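Local coordinates for protein putative TetR family transcriptional regulator (Streptomyces coelicolor A3, PDB 3BQY) that probably binds operator DNA as a dimeric transcriptional repressor of the TetR family, through an N-terminal helix-turn-helix, at residues Q148-P153 with T186-H191; V8-D13 with R26-A31. One frame throughout, in Å; residues are numbered along the deposited sequence.

The two contacts lie in the two halves of a TetR-type chain. Contact 2 packs helix 4-18 against helix 25-32, the first helix of the predicted DNA-binding helix-turn-helix; its centre is about 21 Å from the centre of the chain. Contact 1 joins the end of helix 126-151 to the start of helix 188-206 in the C-terminal, tetracycline-repressor-like part, its centre about 12 Å from that of the chain. The centres of contacts 1 and 2 are about 26 Å apart and the nearest atoms of contacts 1 and 2 about 10 Å apart. A phosphate ion, probably from the crystallisation liquor, lies beside His-191 on the 186-191 side of contact 1 and also bonds Arg-131 of the second subunit.

Contact 1: residues Q148-P153 with T186-H191; sequences QAALTP and TDFTAH. With PO4 (phosphate ion), chain C.
With CG anti to its carbonyl carbon (chi1 -68°), Phe-188 sends its ring from the first turn of helix 188-206 to the end of helix 126-151, and a like torsion in Leu-151 (chi1 -61°) brings that side chain past it in the opposite direction. The far end of the ring does the touching: Phe-188 CZ lies 3.8 Å from Ala-150 CB, and Phe-188 CE2 3.9 Å from Leu-151 CD2, both methyls approaching obliquely. Alanine is small enough for the ring to come close to the helix, while the longer leucine reaches over from beside it. Glu-161 of helix 161-167 touches both Ala-150 and Phe-188. This is surface packing in the all-helical C-terminal domain of a TetR-type regulator, between helices separated in sequence by helices 161-167 and 174-183. Asp-187 is the N-cap of helix 188-206; its OD1 accepts from Ala-190 N at 3.0 Å, from above the carboxylate plane. One turn on, His-191 NE2 gives phosphate O4 a weak hydrogen bond of 3.3 Å, although the exact placement of the ion against the ring is doubtful. Arg-131 of the second subunit binds the same ion through NH1 and packs on the histidine. Were His-191 an alanine, the phosphate would probably lose its weak NE2 bond, and Arg-131 of the second subunit the ring it packs on.

Contact 2: residues V8-D13 with R26-A31; sequences VQTALD and RRLAQA
Helix segments 8-13 and 26-31 cross at 107°, with their axes 10.1 Å apart at closest approach, and the backbones come nearest at Ala-11 and Leu-28. The crossing belongs to the three-helix DNA-binding domain of TetR-type regulators: helix 4-18 packs on helix 25-32, the first helix of the predicted helix-turn-helix, whose second is helix 36-42. Leu-28 carries the contact. Its CG is anti to the backbone N (chi1 -171°), which carries the forked end out to the neighbouring helix although the CB bond does not point straight at it. On one branch, Leu-28 CD1 lies against the methyl Thr-10 CG2 at 3.7 Å and equally near Ala-11 N; on the other, Leu-28 CD2 rests 4.0 Å from Ala-11 CB. Leucine suits this place because its two methyls can engage neighbouring residues together, and alanine at position 11 lets them come close to the backbone. The same leucine also touches Leu-39 of helix 36-42 and Leu-49 of helix 46-57, while Ala-11 meets Met-53, so the crossing is part of a wider apolar core. At the more exposed Ala-31, a small methyl fits beside helix 4-18, touching Leu-14 as well as Thr-10. Threonine serves two environments here. Its hydroxyl OG1 bonds to Arg-6 O one turn earlier in its own helix, a usual way for a helical threonine to settle its polar group, and this leaves the methyl branch to face the other helix. There Thr-10 CG2 lies 4.0 Å from Ala-31 CB.

Contact 1: residues Q148-P153 with T186-H191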
loop_
_atom_site.group_PDB
_atom_site.type_symbol
_atom_site.label_atom_id
_atom_site.label_comp_id
_atom_site.label_asym_id
_atom_site.label_seq_id
_atom_site.Cartn_x
_atom_site.Cartn_y
_atom_site.Cartn_z
ATOM N N GLN A 148 8.042 6.173 0.239
ATOM C CA GLN A 148 8.485 6.713 1.531
ATOM C C GLN A 148 9.390 5.756 2.316
ATOM O O GLN A 148 10.344 6.199 2.981
ATOM C CB GLN A 148 7.309 7.225 2.366
ATOM C CG GLN A 148 6.752 8.508 1.739
ATOM C CD GLN A 148 5.573 9.075 2.471
ATOM O OE1 GLN A 148 4.649 8.346 2.837
ATOM N NE2 GLN A 148 5.569 10.396 2.652
ATOM N N ALA A 149 9.113 4.464 2.228
ATOM C CA ALA A 149 9.982 3.453 2.838
ATOM C C ALA A 149 11.413 3.542 2.297
ATOM O O ALA A 149 12.383 3.357 3.052
ATOM C CB ALA A 149 9.418 2.062 2.626
ATOM N N ALA A 150 11.534 3.807 0.997
ATOM C CA ALA A 150 12.820 3.898 0.305
ATOM C C ALA A 150 13.595 5.143 0.693
ATOM O O ALA A 150 14.832 5.110 0.734
ATOM C CB ALA A 150 12.629 3.862 -1.189
ATOM N N LEU A 151 12.878 6.228 0.970
ATOM C CA LEU A 151 13.500 7.511 1.304
ATOM C C LEU A 151 13.823 7.644 2.790
ATOM O O LEU A 151 14.494 8.590 3.188
ATOM C CB LEU A 151 12.610 8.683 0.851
ATOM C CG LEU A 151 12.306 8.798 -0.651
ATOM C CD1 LEU A 151 11.029 9.612 -0.888
ATOM C CD2 LEU A 151 13.496 9.385 -1.417
ATOM N N THR A 152 13.334 6.706 3.597
ATOM C CA THR A 152 13.632 6.648 5.030
ATOM C C THR A 152 15.115 6.358 5.202
ATOM O O THR A 152 15.644 5.500 4.493
ATOM C CB THR A 152 12.804 5.544 5.751
ATOM O OG1 THR A 152 11.415 5.705 5.437
ATOM C CG2 THR A 152 12.977 5.617 7.283
ATOM N N PRO A 153 15.797 7.089 6.117
ATOM C CA PRO A 153 17.225 6.822 6.380
ATOM C C PRO A 153 17.504 5.315 6.475
ATOM O O PRO A 153 16.931 4.646 7.338
ATOM C CB PRO A 153 17.463 7.492 7.738
ATOM C CG PRO A 153 16.436 8.604 7.812
ATOM C CD PRO A 153 15.272 8.207 6.938
ATOM N N THR A 186 15.816 6.884 -9.023
ATOM C CA THR A 186 15.163 7.637 -7.949
ATOM C C THR A 186 13.973 8.444 -8.482
ATOM O O THR A 186 13.431 9.317 -7.777
ATOM C CB THR A 186 16.137 8.552 -7.197
ATOM O OG1 THR A 186 16.800 9.418 -8.130
ATOM C CG2 THR A 186 17.159 7.720 -6.417
ATOM N N ASP A 187 13.562 8.145 -9.721
ATOM C CA ASP A 187 12.440 8.850 -10.352
ATOM C C ASP A 187 11.119 8.217 -9.979
ATOM O O ASP A 187 10.452 7.594 -10.807
ATOM C CB ASP A 187 12.572 8.876 -11.873
ATOM C CG ASP A 187 11.809 10.042 -12.497
ATOM O OD1 ASP A 187 10.841 10.591 -11.849
ATOM O OD2 ASP A 187 12.190 10.389 -13.645
ATOM N N PHE A 188 10.747 8.374 -8.719
ATOM C CA PHE A 188 9.471 7.847 -8.226
ATOM C C PHE A 188 8.271 8.451 -8.939
ATOM O O PHE A 188 7.253 7.780 -9.155
ATOM C CB PHE A 188 9.343 8.109 -6.743
ATOM C CG PHE A 188 10.314 7.333 -5.923
ATOM C CD1 PHE A 188 10.169 5.959 -5.786
ATOM C CD2 PHE A 188 11.370 7.976 -5.281
ATOM C CE1 PHE A 188 11.064 5.227 -5.010
ATOM C CE2 PHE A 188 12.268 7.256 -4.508
ATOM C CZ PHE A 188 12.115 5.877 -4.382
ATOM N N THR A 189 8.386 9.724 -9.290
ATOM C CA THR A 189 7.314 10.402 -9.999
ATOM C C THR A 189 7.018 9.721 -11.337
ATOM O O THR A 189 5.849 9.494 -11.662
ATOM C CB THR A 189 7.602 11.903 -10.182
ATOM O OG1 THR A 189 7.713 12.504 -8.889
ATOM C CG2 THR A 189 6.439 12.601 -10.920
ATOM N N ALA A 190 8.066 9.431 -12.113
ATOM C CA ALA A 190 7.930 8.685 -13.372
ATOM C C ALA A 190 7.283 7.308 -13.166
ATOM O O ALA A 190 6.409 6.910 -13.951
ATOM C CB ALA A 190 9.297 8.545 -14.086
ATOM N N HIS A 191 7.685 6.590 -12.111
ATOM C CA HIS A 191 7.068 5.287 -11.804
ATOM C C HIS A 191 5.568 5.453 -11.519
ATOM O O HIS A 191 4.740 4.700 -12.033
ATOM C CB HIS A 191 7.771 4.622 -10.614
ATOM C CG HIS A 191 9.169 4.199 -10.917
ATOM N ND1 HIS A 191 10.042 3.751 -9.954
ATOM C CD2 HIS A 191 9.867 4.217 -12.076
ATOM C CE1 HIS A 191 11.201 3.460 -10.509
ATOM N NE2 HIS A 191 11.127 3.746 -11.797
HETATM P P PO4 C . 12.289 5.293 -14.886
HETATM O O1 PO4 C . 12.652 6.758 -14.960
HETATM O O2 PO4 C . 10.949 5.173 -14.192
HETATM O O3 PO4 C . 12.181 4.704 -16.271
HETATM O O4 PO4 C . 13.336 4.575 -14.101
#

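Contact 2: residues V8-D13 with R26-A31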
loop_
_atom_site.group_PDB
_atom_site.type_symbol
_atom_site.label_atom_id
_atom_site.label_comp_id
_atom_site.label_asym_id
_atom_site.label_seq_id
_atom_site.Cartn_x
_atom_site.Cartn_y
_atom_site.Cartn_z
ATOM N N VAL A 8 -2.990 18.822 16.314
ATOM C CA VAL A 8 -2.752 18.125 15.049
ATOM C C VAL A 8 -1.541 18.718 14.307
ATOM O O VAL A 8 -0.711 17.984 13.768
ATOM C CB VAL A 8 -4.003 18.136 14.125
ATOM C CG1 VAL A 8 -3.640 17.594 12.722
ATOM C CG2 VAL A 8 -5.130 17.284 14.755
ATOM N N GLN A 9 -1.432 20.041 14.303
ATOM C CA GLN A 9 -0.318 20.697 13.624
ATOM C C GLN A 9 1.016 20.357 14.289
ATOM O O GLN A 9 1.991 20.059 13.616
ATOM C CB GLN A 9 -0.515 22.217 13.580
ATOM C CG GLN A 9 0.495 22.923 12.680
ATOM C CD GLN A 9 0.541 22.343 11.259
ATOM O OE1 GLN A 9 -0.418 22.470 10.496
ATOM N NE2 GLN A 9 1.657 21.691 10.908
ATOM N N THR A 10 1.049 20.411 15.610
ATOM C CA THR A 10 2.255 20.045 16.365
ATOM C C THR A 10 2.670 18.589 16.085
ATOM O O THR A 10 3.856 18.301 15.861
ATOM C CB THR A 10 2.077 20.327 17.863
ATOM O OG1 THR A 10 1.835 21.730 18.039
ATOM C CG2 THR A 10 3.343 19.952 18.656
ATOM N N ALA A 11 1.688 17.691 16.064
ATOM C CA ALA A 11 1.918 16.291 15.747
ATOM C C ALA A 11 2.492 16.103 14.338
ATOM O O ALA A 11 3.450 15.349 14.153
ATOM C CB ALA A 11 0.637 15.479 15.954
ATOM N N LEU A 12 1.941 16.815 13.348
ATOM C CA LEU A 12 2.496 16.801 11.996
ATOM C C LEU A 12 3.940 17.342 11.950
ATOM O O LEU A 12 4.768 16.824 11.195
ATOM C CB LEU A 12 1.599 17.603 11.027
ATOM C CG LEU A 12 0.226 16.940 10.772
ATOM C CD1 LEU A 12 -0.697 17.934 10.085
ATOM C CD2 LEU A 12 0.347 15.654 9.941
ATOM N N ASP A 13 4.214 18.394 12.722
ATOM C CA ASP A 13 5.580 18.917 12.866
ATOM C C ASP A 13 6.524 17.829 13.400
ATOM O O ASP A 13 7.569 17.570 12.800
ATOM C CB ASP A 13 5.596 20.122 13.815
ATOM C CG ASP A 13 4.975 21.379 13.184
ATOM O OD1 ASP A 13 4.833 21.422 11.941
ATOM O OD2 ASP A 13 4.658 22.337 13.936
ATOM N N ARG A 26 3.080 10.983 24.759
ATOM C CA ARG A 26 4.036 11.601 25.686
ATOM C C ARG A 26 4.975 12.561 24.947
ATOM O O ARG A 26 5.223 13.670 25.429
ATOM C CB ARG A 26 4.828 10.548 26.469
ATOM C CG ARG A 26 3.891 9.680 27.348
ATOM C CD ARG A 26 4.619 8.753 28.309
ATOM N NE ARG A 26 3.729 7.731 28.872
ATOM C CZ ARG A 26 2.922 7.921 29.918
ATOM N NH1 ARG A 26 2.882 9.114 30.532
ATOM N NH2 ARG A 26 2.144 6.916 30.355
ATOM N N ARG A 27 5.487 12.117 23.800
ATOM C CA ARG A 27 6.394 12.951 22.963
ATOM C C ARG A 27 5.681 14.230 22.533
ATOM O O ARG A 27 6.257 15.306 22.569
ATOM C CB ARG A 27 6.862 12.164 21.721
ATOM C CG ARG A 27 7.827 12.881 20.781
ATOM C CD ARG A 27 9.230 12.953 21.364
ATOM N NE ARG A 27 10.072 13.885 20.598
ATOM C CZ ARG A 27 10.112 15.205 20.800
ATOM N NH1 ARG A 27 10.938 15.955 20.080
ATOM N NH2 ARG A 27 9.339 15.778 21.730
ATOM N N LEU A 28 4.422 14.093 22.104
ATOM C CA LEU A 28 3.572 15.225 21.764
ATOM C C LEU A 28 3.318 16.148 22.941
ATOM O O LEU A 28 3.336 17.365 22.775
ATOM C CB LEU A 28 2.225 14.718 21.201
ATOM C CG LEU A 28 1.239 15.700 20.574
ATOM C CD1 LEU A 28 1.921 16.634 19.588
ATOM C CD2 LEU A 28 0.139 14.894 19.866
ATOM N N ALA A 29 3.052 15.581 24.123
ATOM C CA ALA A 29 2.901 16.366 25.343
ATOM C C ALA A 29 4.186 17.157 25.668
ATOM O O ALA A 29 4.115 18.333 26.032
ATOM C CB ALA A 29 2.513 15.464 26.528
ATOM N N GLN A 30 5.347 16.503 25.543
ATOM C CA GLN A 30 6.641 17.169 25.808
ATOM C C GLN A 30 6.780 18.337 24.826
ATOM O O GLN A 30 7.107 19.447 25.227
ATOM C CB GLN A 30 7.851 16.193 25.720
ATOM C CG GLN A 30 7.932 15.104 26.838
ATOM C CD GLN A 30 8.718 13.842 26.428
ATOM O OE1 GLN A 30 9.313 13.825 25.304
ATOM N NE2 GLN A 30 8.708 12.761 27.357
ATOM N N ALA A 31 6.462 18.085 23.553
ATOM C CA ALA A 31 6.533 19.108 22.493
ATOM C C ALA A 31 5.665 20.343 22.750
ATOM O O ALA A 31 6.066 21.452 22.406
ATOM C CB ALA A 31 6.196 18.504 21.132
#